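Local coordinates for protein CBIX (Paracoccus pantotrophus, PDB 4CCS) that probably inserts ferrous iron into sirohydrochlorin, acting as the terminal chelatase of siroheme biosynthesis in denitrifying bacteria, at residues Ala100-Leu105 with Pro207-Ala212; Leu122-His127 with Leu178-Thr183; Ala138-Ala143 with Cys155-Glu160; Leu171-Ile176 with Gly200-Val205. One frame throughout, in Å; residues are numbered along the deposited sequence.

Contact 1: Ala100-Leu105 with Pro207-Ala212; sequences ALCLAL and PPVGLA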
loop_
_atom_site.group_PDB
_atom_site.type_symbol
_atom_site.label_atom_id
_atom_site.label_comp_id
_atom_site.label_asym_id
_atom_site.label_seq_id
_atom_site.Cartn_x
_atom_site.Cartn_y
_atom_site.Cartn_z
ATOM N N ALA A 100 -2.648 12.348 1.802
ATOM C CA ALA A 100 -2.436 13.109 3.051
ATOM C C ALA A 100 -1.542 12.303 4.009
ATOM O O ALA A 100 -0.645 12.868 4.642
ATOM C CB ALA A 100 -3.761 13.426 3.708
ATOM N N LEU A 101 -1.736 10.977 4.053
ATOM C CA LEU A 101 -0.892 10.106 4.898
ATOM C C LEU A 101 0.593 10.177 4.486
ATOM O O LEU A 101 1.467 10.329 5.360
ATOM C CB LEU A 101 -1.419 8.653 4.900
ATOM C CG LEU A 101 -0.542 7.609 5.624
ATOM C CD1 LEU A 101 -0.334 7.988 7.086
ATOM C CD2 LEU A 101 -1.158 6.267 5.530
ATOM N N CYS A 102 0.873 10.106 3.163
ATOM C CA CYS A 102 2.232 10.198 2.612
ATOM C C CYS A 102 2.848 11.534 2.978
ATOM O O CYS A 102 4.013 11.585 3.374
ATOM C CB CYS A 102 2.230 9.988 1.100
ATOM S SG CYS A 102 1.743 8.321 0.585
ATOM N N LEU A 103 2.059 12.619 2.861
ATOM C CA LEU A 103 2.542 13.962 3.207
ATOM C C LEU A 103 2.889 14.086 4.694
ATOM O O LEU A 103 3.954 14.605 5.016
ATOM C CB LEU A 103 1.558 15.063 2.745
ATOM C CG LEU A 103 2.013 16.522 2.958
ATOM C CD1 LEU A 103 3.297 16.834 2.193
ATOM C CD2 LEU A 103 0.906 17.510 2.540
ATOM N N ALA A 104 2.025 13.591 5.587
ATOM C CA ALA A 104 2.271 13.654 7.031
ATOM C C ALA A 104 3.531 12.845 7.412
ATOM O O ALA A 104 4.341 13.317 8.207
ATOM C CB ALA A 104 1.066 13.126 7.781
ATOM N N LEU A 105 3.713 11.643 6.815
ATOM C CA LEU A 105 4.900 10.825 7.118
ATOM C C LEU A 105 6.187 11.517 6.676
ATOM O O LEU A 105 7.157 11.555 7.437
ATOM C CB LEU A 105 4.791 9.444 6.455
ATOM C CG LEU A 105 3.774 8.475 7.047
ATOM C CD1 LEU A 105 3.526 7.336 6.080
ATOM C CD2 LEU A 105 4.254 7.916 8.414
ATOM N N PRO A 207 9.918 3.494 6.591
ATOM C CA PRO A 207 9.218 2.207 6.563
ATOM C C PRO A 207 8.105 2.303 5.471
ATOM O O PRO A 207 7.708 3.433 5.133
ATOM C CB PRO A 207 8.582 2.127 7.967
ATOM C CG PRO A 207 9.456 2.929 8.820
ATOM C CD PRO A 207 9.933 4.058 7.961
ATOM N N PRO A 208 7.610 1.146 4.916
ATOM C CA PRO A 208 6.545 1.176 3.905
ATOM C C PRO A 208 5.283 1.832 4.479
ATOM O O PRO A 208 5.022 1.724 5.691
ATOM C CB PRO A 208 6.337 -0.303 3.545
ATOM C CG PRO A 208 6.780 -1.042 4.750
ATOM C CD PRO A 208 7.939 -0.248 5.299
ATOM N N VAL A 209 4.564 2.591 3.633
ATOM C CA VAL A 209 3.368 3.358 4.026
ATOM C C VAL A 209 2.288 2.484 4.710
ATOM O O VAL A 209 1.647 2.972 5.640
ATOM C CB VAL A 209 2.806 4.201 2.841
ATOM C CG1 VAL A 209 2.204 3.323 1.728
ATOM C CG2 VAL A 209 1.805 5.254 3.326
ATOM N N GLY A 210 2.119 1.204 4.297
ATOM C CA GLY A 210 1.121 0.284 4.873
ATOM C C GLY A 210 1.281 0.041 6.388
ATOM O O GLY A 210 0.320 -0.393 7.034
ATOM N N LEU A 211 2.462 0.325 6.951
ATOM C CA LEU A 211 2.736 0.128 8.387
ATOM C C LEU A 211 2.494 1.381 9.235
ATOM O O LEU A 211 2.667 1.322 10.457
ATOM C CB LEU A 211 4.165 -0.388 8.632
ATOM C CG LEU A 211 4.558 -1.725 7.983
ATOM C CD1 LEU A 211 6.008 -2.058 8.301
ATOM C CD2 LEU A 211 3.638 -2.872 8.422
ATOM N N ALA A 212 2.096 2.500 8.603
ATOM C CA ALA A 212 1.882 3.767 9.316
ATOM C C ALA A 212 0.789 3.677 10.387
ATOM O O ALA A 212 -0.181 2.952 10.195
ATOM C CB ALA A 212 1.576 4.892 8.334
#
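Leu105 N donates to Leu101 O at 3.0 Å, the helical bond that sets these two leucines one turn apart, both facing Val209 and Ala212. A bond of equal length, Ala212 N to Val209 O at 3.0 Å, closes the 3-10 turn opposite and brings Val209 and Ala212 to the same helix face. What passes between the segments is apolar contact through branch ends. CG2 of Val209 touches both CD2 of Leu101 at 3.8 Å and CD1 of Leu105 at 3.9 Å, with SG of Cys102 a little farther at 4.1 Å. With chi1 at 69°, CG2 lies anti to the valine's backbone N; the Leu105 and Val209 side chains cross at about a right angle.

In this alpha/beta chelatase fold, helix 98-113 covers one face of the C-terminal parallel sheet, and segment 207-212 leads from the edge strand 204-205 towards the last helix. Leucine suits the helix here because its forked end can touch two neighbours at once: Leu101 places CD1 3.8 Å from Ala212 CB while CD2 serves Val209. Alanine, with a single methyl, can sit close to both leucines, Leu105 CD1 lying 3.9 Å from Ala212 CB. The turn is fixed from the sheet side too, where backbone bonds join Val209 to Pro179 and Gly210 to Phe181. Cys102, a compact residue at the helix-sheet interface, also packs on Leu180 and on Ile142 of helix 134-146.

Contact 2: Leu122-His127 with Leu178-Thr183; sequences LLVAAH and LPLFAT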
loop_
_atom_site.group_PDB
_atom_site.type_symbol
_atom_site.label_atom_id
_atom_site.label_comp_id
_atom_site.label_asym_id
_atom_site.label_seq_id
_atom_site.Cartn_x
_atom_site.Cartn_y
_atom_site.Cartn_z
ATOM N N LEU A 122 12.188 14.451 -2.784
ATOM C CA LEU A 122 11.359 13.285 -2.477
ATOM C C LEU A 122 11.389 12.204 -3.530
ATOM O O LEU A 122 11.339 12.500 -4.720
ATOM C CB LEU A 122 9.902 13.706 -2.201
ATOM C CG LEU A 122 9.721 14.761 -1.102
ATOM C CD1 LEU A 122 8.258 15.097 -0.929
ATOM C CD2 LEU A 122 10.354 14.305 0.221
ATOM N N LEU A 123 11.464 10.941 -3.084
ATOM C CA LEU A 123 11.429 9.775 -3.967
ATOM C C LEU A 123 10.353 8.786 -3.504
ATOM O O LEU A 123 10.424 8.249 -2.395
ATOM C CB LEU A 123 12.803 9.094 -4.062
ATOM C CG LEU A 123 12.912 7.877 -4.989
ATOM C CD1 LEU A 123 12.766 8.275 -6.478
ATOM C CD2 LEU A 123 14.227 7.164 -4.755
ATOM N N VAL A 124 9.361 8.560 -4.357
ATOM C CA VAL A 124 8.282 7.618 -4.076
ATOM C C VAL A 124 8.727 6.313 -4.756
ATOM O O VAL A 124 8.859 6.279 -5.987
ATOM C CB VAL A 124 6.915 8.132 -4.609
ATOM C CG1 VAL A 124 5.838 7.050 -4.515
ATOM C CG2 VAL A 124 6.481 9.410 -3.884
ATOM N N ALA A 125 9.025 5.274 -3.955
ATOM C CA ALA A 125 9.459 3.976 -4.497
ATOM C C ALA A 125 8.294 3.002 -4.490
ATOM O O ALA A 125 7.655 2.827 -3.464
ATOM C CB ALA A 125 10.620 3.426 -3.673
ATOM N N ALA A 126 7.986 2.381 -5.634
ATOM C CA ALA A 126 6.845 1.482 -5.709
ATOM C C ALA A 126 7.130 0.282 -6.607
ATOM O O ALA A 126 8.083 0.308 -7.392
ATOM C CB ALA A 126 5.615 2.250 -6.209
ATOM N N HIS A 127 6.323 -0.777 -6.472
ATOM C CA HIS A 127 6.496 -1.979 -7.279
ATOM C C HIS A 127 6.296 -1.675 -8.761
ATOM O O HIS A 127 7.098 -2.100 -9.593
ATOM C CB HIS A 127 5.530 -3.096 -6.825
ATOM C CG HIS A 127 5.774 -4.408 -7.518
ATOM N ND1 HIS A 127 6.861 -5.211 -7.187
ATOM C CD2 HIS A 127 5.041 -5.040 -8.466
ATOM C CE1 HIS A 127 6.762 -6.292 -7.950
ATOM N NE2 HIS A 127 5.675 -6.241 -8.728
ATOM N N LEU A 178 10.064 7.265 0.371
ATOM C CA LEU A 178 8.890 6.630 0.962
ATOM C C LEU A 178 8.499 5.406 0.105
ATOM O O LEU A 178 8.139 5.584 -1.072
ATOM C CB LEU A 178 7.714 7.624 1.038
ATOM C CG LEU A 178 6.387 7.045 1.566
ATOM C CD1 LEU A 178 6.536 6.483 3.022
ATOM C CD2 LEU A 178 5.293 8.091 1.496
ATOM N N PRO A 179 8.543 4.176 0.678
ATOM C CA PRO A 179 8.133 2.976 -0.073
ATOM C C PRO A 179 6.612 2.904 -0.100
ATOM O O PRO A 179 5.959 2.793 0.945
ATOM C CB PRO A 179 8.736 1.811 0.729
ATOM C CG PRO A 179 9.848 2.428 1.524
ATOM C CD PRO A 179 9.317 3.802 1.877
ATOM N N LEU A 180 6.045 2.985 -1.307
ATOM C CA LEU A 180 4.612 2.953 -1.488
ATOM C C LEU A 180 4.159 1.502 -1.627
ATOM O O LEU A 180 3.877 1.031 -2.726
ATOM C CB LEU A 180 4.231 3.856 -2.681
ATOM C CG LEU A 180 2.774 4.273 -2.776
ATOM C CD1 LEU A 180 2.468 5.368 -1.760
ATOM C CD2 LEU A 180 2.460 4.756 -4.199
ATOM N N PHE A 181 4.158 0.777 -0.476
ATOM C CA PHE A 181 3.775 -0.633 -0.361
ATOM C C PHE A 181 2.711 -0.779 0.740
ATOM O O PHE A 181 2.842 -0.181 1.813
ATOM C CB PHE A 181 5.004 -1.501 -0.028
ATOM C CG PHE A 181 5.992 -1.650 -1.167
ATOM C CD1 PHE A 181 6.916 -0.645 -1.448
ATOM C CD2 PHE A 181 5.972 -2.777 -1.982
ATOM C CE1 PHE A 181 7.806 -0.766 -2.525
ATOM C CE2 PHE A 181 6.887 -2.916 -3.037
ATOM C CZ PHE A 181 7.794 -1.911 -3.301
ATOM N N ALA A 182 1.691 -1.605 0.476
ATOM C CA ALA A 182 0.585 -1.839 1.404
ATOM C C ALA A 182 0.933 -2.821 2.522
ATOM O O ALA A 182 0.321 -2.748 3.586
ATOM C CB ALA A 182 -0.634 -2.329 0.640
ATOM N N THR A 183 1.878 -3.764 2.280
ATOM C CA THR A 183 2.267 -4.758 3.297
ATOM C C THR A 183 3.761 -4.897 3.394
ATOM O O THR A 183 4.466 -4.652 2.406
ATOM C CB THR A 183 1.656 -6.157 3.018
ATOM O OG1 THR A 183 2.301 -6.773 1.893
ATOM C CG2 THR A 183 0.135 -6.136 2.840
HETATM O O HOH W 1 4.001 -0.794 -4.687
#
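The Phe181 ring leans slantwise over the end of strand 121-126, meeting backbone more than side chain: CE1 lies 3.7 Å from Ala125 O, and CZ is equally near His127 N. Its CE2 touches CB of His127 at 4.0 Å. One ring face carries a water above its centre, and that water accepts from His127 N at 2.9 Å and donates to Leu180 O at 2.7 Å, bridging the two segments where the direct ladder has ended. With CG anti to its own carbonyl carbon (chi1 -71°), the ring reaches across to that strand end. A serine here would probably leave the Ala126-His127 backbone and the bridging water without their apolar cover, and His187 without the ring it meets edge-to-face.

These are the two central strands of the four-stranded parallel sheet, order 2-1-3-4, of a chelatase-type alpha/beta domain. Leu178 N gives to Leu123 O, Ala125 N to Leu178 O, and Leu180 N to Ala125 O; the last is the shortest at 2.7 Å and nearly straight (167° at the hydrogen). Pro179 is tolerated because its nitrogen faces away from strand 121-126, so the missing N-H costs no bond to that strand; its CA-H touches Ala125 O. Leu180 and Val124 cross obliquely, leucine CB 4.0 Å from valine CG1; the single methyl of Ala126 also touches Leu180 CB. Beyond the strand end, His127 ND1 is hydrogen-bonded to Asp190.

Contact 3: Ala138-Ala143 with Cys155-Glu160; sequences AARRIA and CGFIEE
Cys155 SG rests against one turn of helix, 3.3 Å from Ala139 O and 3.7 Å from Ala143 CB. This is the packing of a helix on the strand that follows it in a beta-alpha-beta unit: strand 121-126, helix 134-146, strand 152-157. The local helix and strand axes run nearly antiparallel, 153° between their directions and 9.1 Å apart at closest approach. Ala139 and Ala143 suit that spacing, their single methyls letting the strand's larger side chains come up against the helix. The sulfur, anti to its carbonyl carbon (chi1 -64°), also lies beside CG of Arg140.

Phe157, two residues along and so on the same side of the strand, points its ring edge at the helix: CE1 is 3.6 Å from Ala139 CB, which lies near the ring plane. Arg140 comes at this ring from another direction, its chain bent at chi3, so that NH1 stands 3.9 Å from Phe157 CE2. The guanidinium and ring planes are 69° apart, far from a parallel stack; arginine serves here because its CG packs on the sulfur, while the guanidinium both lies by the ring and reaches polar partners.

The next shell holds that end. Arg140 NH2 makes a salt bridge with Glu137, and Glu160 is fixed in turn by Ser136 OG on OE1 and Ser129 N on OE2. Between the arginine and Glu160 a water lies in the guanidinium plane, accepting from Arg140 NH1 at 2.8 Å and donating to Glu160 OE1 at 2.9 Å.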
loop_
_atom_site.group_PDB
_atom_site.type_symbol
_atom_site.label_atom_id
_atom_site.label_comp_id
_atom_site.label_asym_id
_atom_site.label_seq_id
_atom_site.Cartn_x
_atom_site.Cartn_y
_atom_site.Cartn_z
ATOM N N ALA A 138 -0.741 5.881 -10.589
ATOM C CA ALA A 138 -1.113 6.140 -9.194
ATOM C C ALA A 138 0.076 6.654 -8.365
ATOM O O ALA A 138 -0.108 7.564 -7.559
ATOM C CB ALA A 138 -1.713 4.890 -8.566
ATOM N N ALA A 139 1.298 6.086 -8.563
ATOM C CA ALA A 139 2.482 6.550 -7.834
ATOM C C ALA A 139 2.881 7.944 -8.294
ATOM O O ALA A 139 3.276 8.761 -7.460
ATOM C CB ALA A 139 3.641 5.569 -7.995
ATOM N N ARG A 140 2.738 8.247 -9.610
ATOM C CA ARG A 140 3.050 9.602 -10.107
ATOM C C ARG A 140 2.072 10.616 -9.571
ATOM O O ARG A 140 2.477 11.739 -9.283
ATOM C CB ARG A 140 3.124 9.665 -11.638
ATOM C CG ARG A 140 4.512 9.277 -12.160
ATOM C CD ARG A 140 4.610 9.395 -13.678
ATOM N NE ARG A 140 3.763 8.409 -14.344
ATOM C CZ ARG A 140 4.150 7.184 -14.681
ATOM N NH1 ARG A 140 5.389 6.777 -14.426
ATOM N NH2 ARG A 140 3.297 6.350 -15.256
ATOM N N ARG A 141 0.786 10.215 -9.398
ATOM C CA ARG A 141 -0.232 11.106 -8.809
ATOM C C ARG A 141 0.182 11.451 -7.370
ATOM O O ARG A 141 0.048 12.610 -6.956
ATOM C CB ARG A 141 -1.615 10.433 -8.795
ATOM C CG ARG A 141 -2.391 10.605 -10.088
ATOM C CD ARG A 141 -3.871 10.266 -9.931
ATOM N NE ARG A 141 -4.129 8.855 -9.614
ATOM C CZ ARG A 141 -4.173 7.870 -10.509
ATOM N NH1 ARG A 141 -3.941 8.116 -11.793
ATOM N NH2 ARG A 141 -4.434 6.630 -10.125
ATOM N N ILE A 142 0.698 10.445 -6.611
ATOM C CA ILE A 142 1.189 10.671 -5.242
ATOM C C ILE A 142 2.366 11.681 -5.273
ATOM O O ILE A 142 2.311 12.705 -4.586
ATOM C CB ILE A 142 1.561 9.346 -4.485
ATOM C CG1 ILE A 142 0.333 8.396 -4.276
ATOM C CG2 ILE A 142 2.292 9.641 -3.150
ATOM C CD1 ILE A 142 -0.796 8.881 -3.324
ATOM N N ALA A 143 3.413 11.396 -6.073
ATOM C CA ALA A 143 4.582 12.288 -6.174
ATOM C C ALA A 143 4.172 13.717 -6.581
ATOM O O ALA A 143 4.630 14.670 -5.961
ATOM C CB ALA A 143 5.594 11.733 -7.171
ATOM N N CYS A 155 9.387 9.402 -8.939
ATOM C CA CYS A 155 9.092 7.996 -8.678
ATOM C C CYS A 155 10.219 7.121 -9.178
ATOM O O CYS A 155 10.914 7.480 -10.128
ATOM C CB CYS A 155 7.784 7.586 -9.345
ATOM S SG CYS A 155 6.320 8.443 -8.718
ATOM N N GLY A 156 10.315 5.918 -8.593
ATOM C CA GLY A 156 11.231 4.863 -8.991
ATOM C C GLY A 156 10.452 3.578 -8.816
ATOM O O GLY A 156 9.745 3.423 -7.816
ATOM N N PHE A 157 10.579 2.651 -9.771
ATOM C CA PHE A 157 9.853 1.400 -9.735
ATOM C C PHE A 157 10.750 0.159 -9.769
ATOM O O PHE A 157 11.940 0.229 -10.117
ATOM C CB PHE A 157 8.813 1.345 -10.874
ATOM C CG PHE A 157 7.864 2.523 -10.862
ATOM C CD1 PHE A 157 6.754 2.535 -10.023
ATOM C CD2 PHE A 157 8.102 3.635 -11.658
ATOM C CE1 PHE A 157 5.887 3.626 -10.001
ATOM C CE2 PHE A 157 7.229 4.731 -11.634
ATOM C CZ PHE A 157 6.134 4.724 -10.797
ATOM N N ILE A 158 10.162 -0.983 -9.408
ATOM C CA ILE A 158 10.879 -2.264 -9.439
ATOM C C ILE A 158 10.612 -2.959 -10.791
ATOM O O ILE A 158 11.544 -3.493 -11.390
ATOM C CB ILE A 158 10.488 -3.136 -8.205
ATOM C CG1 ILE A 158 11.163 -2.598 -6.925
ATOM C CG2 ILE A 158 10.868 -4.626 -8.397
ATOM C CD1 ILE A 158 10.343 -1.767 -6.081
ATOM N N GLU A 159 9.353 -2.928 -11.272
ATOM C CA GLU A 159 8.929 -3.619 -12.495
ATOM C C GLU A 159 9.029 -2.837 -13.796
ATOM O O GLU A 159 8.936 -3.440 -14.868
ATOM C CB GLU A 159 7.489 -4.132 -12.344
ATOM C CG GLU A 159 7.347 -5.280 -11.372
ATOM C CD GLU A 159 8.021 -6.571 -11.792
ATOM O OE1 GLU A 159 7.742 -7.058 -12.913
ATOM O OE2 GLU A 159 8.839 -7.087 -10.999
ATOM N N GLU A 160 9.193 -1.519 -13.728
ATOM C CA GLU A 160 9.183 -0.711 -14.936
ATOM C C GLU A 160 10.058 0.503 -14.816
ATOM O O GLU A 160 10.473 0.866 -13.706
ATOM C CB GLU A 160 7.731 -0.305 -15.263
ATOM C CG GLU A 160 7.109 0.602 -14.213
ATOM C CD GLU A 160 5.633 0.866 -14.396
ATOM O OE1 GLU A 160 5.265 1.585 -15.352
ATOM O OE2 GLU A 160 4.845 0.388 -13.550
HETATM O O HOH W 2 6.363 4.273 -15.364
#

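Contact 4: Leu171-Ile176 with Gly200-Val205; sequences LPERAI and GFQGLV
Gln202 and Phe201 bury the most surface here, one lying over the backbone turn and the other against the apolar side of Leu171 and Ala175. The Gln202 amide works through waters, as suits a polar, flexible residue near the surface. NE2 gives to a water at 3.0 Å that in turn donates to Leu171 O, and OE1 accepts from another at 2.7 Å, which makes a weak bond to a Glu173 carboxylate oxygen. The side chains of Glu173 and Gln202 cross at about a right angle, yet their carboxylate and amide planes differ by just 11°, with Glu173 CG 3.5 Å from Gln202 OE1.

Both segments lead into parallel strands of the C-terminal chelatase sheet, 204-205 being its edge. The pairing begins with Leu204 N to Ala175 O at 2.9 Å. Gly203 suits its place because a CB would clash with Ala175 O, which lies 3.2 Å from Gly203 CA.

Phe201 turns its ring inwards by setting CG anti to the backbone N (chi1 -173°). CE1 then touches Ala175 CB at 3.8 Å and Leu171 CD1 at 3.9 Å, the latter at the ring edge, while Gly203 N stands over the centre of one face. A glycine in its place would probably open a gap beside Ala175 and Leu171 and strip the cover from Gly203 N. Farther along, Ile176 and Leu204 send their side chains to one face of the sheet, against Ala109 of helix 98-113.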
loop_
_atom_site.group_PDB
_atom_site.type_symbol
_atom_site.label_atom_id
_atom_site.label_comp_id
_atom_site.label_asym_id
_atom_site.label_seq_id
_atom_site.Cartn_x
_atom_site.Cartn_y
_atom_site.Cartn_z
ATOM N N LEU A 171 21.029 11.969 -6.322
ATOM C CA LEU A 171 20.149 12.803 -5.503
ATOM C C LEU A 171 20.999 13.365 -4.358
ATOM O O LEU A 171 22.031 12.764 -4.048
ATOM C CB LEU A 171 18.937 12.013 -4.953
ATOM C CG LEU A 171 17.931 11.469 -5.986
ATOM C CD1 LEU A 171 16.777 10.745 -5.296
ATOM C CD2 LEU A 171 17.363 12.577 -6.852
ATOM N N PRO A 172 20.597 14.501 -3.730
ATOM C CA PRO A 172 21.401 15.044 -2.628
ATOM C C PRO A 172 21.233 14.251 -1.327
ATOM O O PRO A 172 20.419 13.326 -1.251
ATOM C CB PRO A 172 20.871 16.477 -2.478
ATOM C CG PRO A 172 19.508 16.439 -3.042
ATOM C CD PRO A 172 19.591 15.483 -4.182
ATOM N N GLU A 173 22.002 14.627 -0.300
ATOM C CA GLU A 173 21.932 14.024 1.029
ATOM C C GLU A 173 20.552 14.284 1.662
ATOM O O GLU A 173 20.014 13.407 2.343
ATOM C CB GLU A 173 23.013 14.633 1.917
ATOM C CG GLU A 173 24.129 13.670 2.255
ATOM C CD GLU A 173 24.931 14.144 3.447
ATOM O OE1 GLU A 173 25.731 15.094 3.280
ATOM O OE2 GLU A 173 24.703 13.621 4.562
ATOM N N ARG A 174 19.986 15.493 1.429
ATOM C CA ARG A 174 18.671 15.882 1.951
ATOM C C ARG A 174 17.616 15.387 1.000
ATOM O O ARG A 174 17.147 16.103 0.105
ATOM C CB ARG A 174 18.571 17.400 2.197
ATOM C CG ARG A 174 19.287 17.840 3.451
ATOM C CD ARG A 174 19.231 19.338 3.613
ATOM N NE ARG A 174 19.873 19.753 4.860
ATOM C CZ ARG A 174 19.629 20.899 5.481
ATOM N NH1 ARG A 174 18.765 21.770 4.969
ATOM N NH2 ARG A 174 20.244 21.187 6.619
ATOM N N ALA A 175 17.320 14.099 1.145
ATOM C CA ALA A 175 16.356 13.372 0.337
ATOM C C ALA A 175 15.668 12.335 1.201
ATOM O O ALA A 175 16.270 11.797 2.135
ATOM C CB ALA A 175 17.056 12.697 -0.842
ATOM N N ILE A 176 14.387 12.080 0.916
ATOM C CA ILE A 176 13.588 11.107 1.657
ATOM C C ILE A 176 12.932 10.186 0.644
ATOM O O ILE A 176 12.270 10.658 -0.288
ATOM C CB ILE A 176 12.504 11.776 2.562
ATOM C CG1 ILE A 176 13.110 12.643 3.682
ATOM C CG2 ILE A 176 11.535 10.744 3.148
ATOM C CD1 ILE A 176 12.157 13.657 4.300
ATOM N N GLY A 200 23.432 4.373 -4.835
ATOM C CA GLY A 200 24.286 5.229 -4.014
ATOM C C GLY A 200 23.407 6.240 -3.277
ATOM O O GLY A 200 23.848 7.364 -3.019
ATOM N N PHE A 201 22.148 5.855 -2.962
ATOM C CA PHE A 201 21.205 6.733 -2.270
ATOM C C PHE A 201 21.732 7.103 -0.875
ATOM O O PHE A 201 22.076 6.220 -0.094
ATOM C CB PHE A 201 19.805 6.106 -2.204
ATOM C CG PHE A 201 18.742 7.024 -1.642
ATOM C CD1 PHE A 201 18.341 8.163 -2.339
ATOM C CD2 PHE A 201 18.146 6.754 -0.414
ATOM C CE1 PHE A 201 17.366 9.021 -1.810
ATOM C CE2 PHE A 201 17.157 7.604 0.105
ATOM C CZ PHE A 201 16.781 8.732 -0.593
ATOM N N GLN A 202 21.838 8.404 -0.598
ATOM C CA GLN A 202 22.386 8.932 0.661
ATOM C C GLN A 202 21.321 9.420 1.633
ATOM O O GLN A 202 21.655 9.778 2.767
ATOM C CB GLN A 202 23.317 10.129 0.371
ATOM C CG GLN A 202 24.430 9.872 -0.632
ATOM C CD GLN A 202 25.131 11.163 -1.003
ATOM O OE1 GLN A 202 25.800 11.785 -0.172
ATOM N NE2 GLN A 202 24.996 11.611 -2.254
ATOM N N GLY A 203 20.063 9.496 1.188
ATOM C CA GLY A 203 19.000 10.048 2.028
ATOM C C GLY A 203 18.377 9.055 3.001
ATOM O O GLY A 203 18.890 7.949 3.218
ATOM N N LEU A 204 17.261 9.477 3.592
ATOM C CA LEU A 204 16.514 8.714 4.571
ATOM C C LEU A 204 15.516 7.803 3.880
ATOM O O LEU A 204 14.812 8.243 2.973
ATOM C CB LEU A 204 15.780 9.701 5.503
ATOM C CG LEU A 204 14.929 9.104 6.623
ATOM C CD1 LEU A 204 15.802 8.363 7.650
ATOM C CD2 LEU A 204 14.156 10.214 7.336
ATOM N N VAL A 205 15.458 6.542 4.300
ATOM C CA VAL A 205 14.519 5.581 3.720
ATOM C C VAL A 205 13.520 5.239 4.799
ATOM O O VAL A 205 13.896 4.681 5.829
ATOM C CB VAL A 205 15.213 4.315 3.145
ATOM C CG1 VAL A 205 14.198 3.439 2.403
ATOM C CG2 VAL A 205 16.372 4.701 2.220
HETATM O O HOH W 3 24.122 11.329 -5.081
HETATM O O HOH W 4 20.894 10.496 -2.203
HETATM O O HOH W 5 27.180 13.739 1.055
HETATM O O HOH W 6 20.989 12.179 4.568
#

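Overall arrangement
The chain first builds an N-terminal half around its own four-stranded parallel sheet. Contact 1 then opens on helix 98-113, and its loop spans nearly all of the C-terminal half, closing at 207-212 just before the last helix; the other three contacts nest inside it. Contact 2 opens on strand 121-126. Within its loop, contact 3 opens and closes, tying helix 134-146 to the edge strand 152-157. Contact 4 opens at 171-176 before contact 2 closes at 178-183, so these two cross, sharing strand 175-179. Contact 4 closes at 200-205, on the other edge strand. Contacts 2 and 4 join neighbouring strands, whereas contacts 1 and 3 involve helices flanking the sheet.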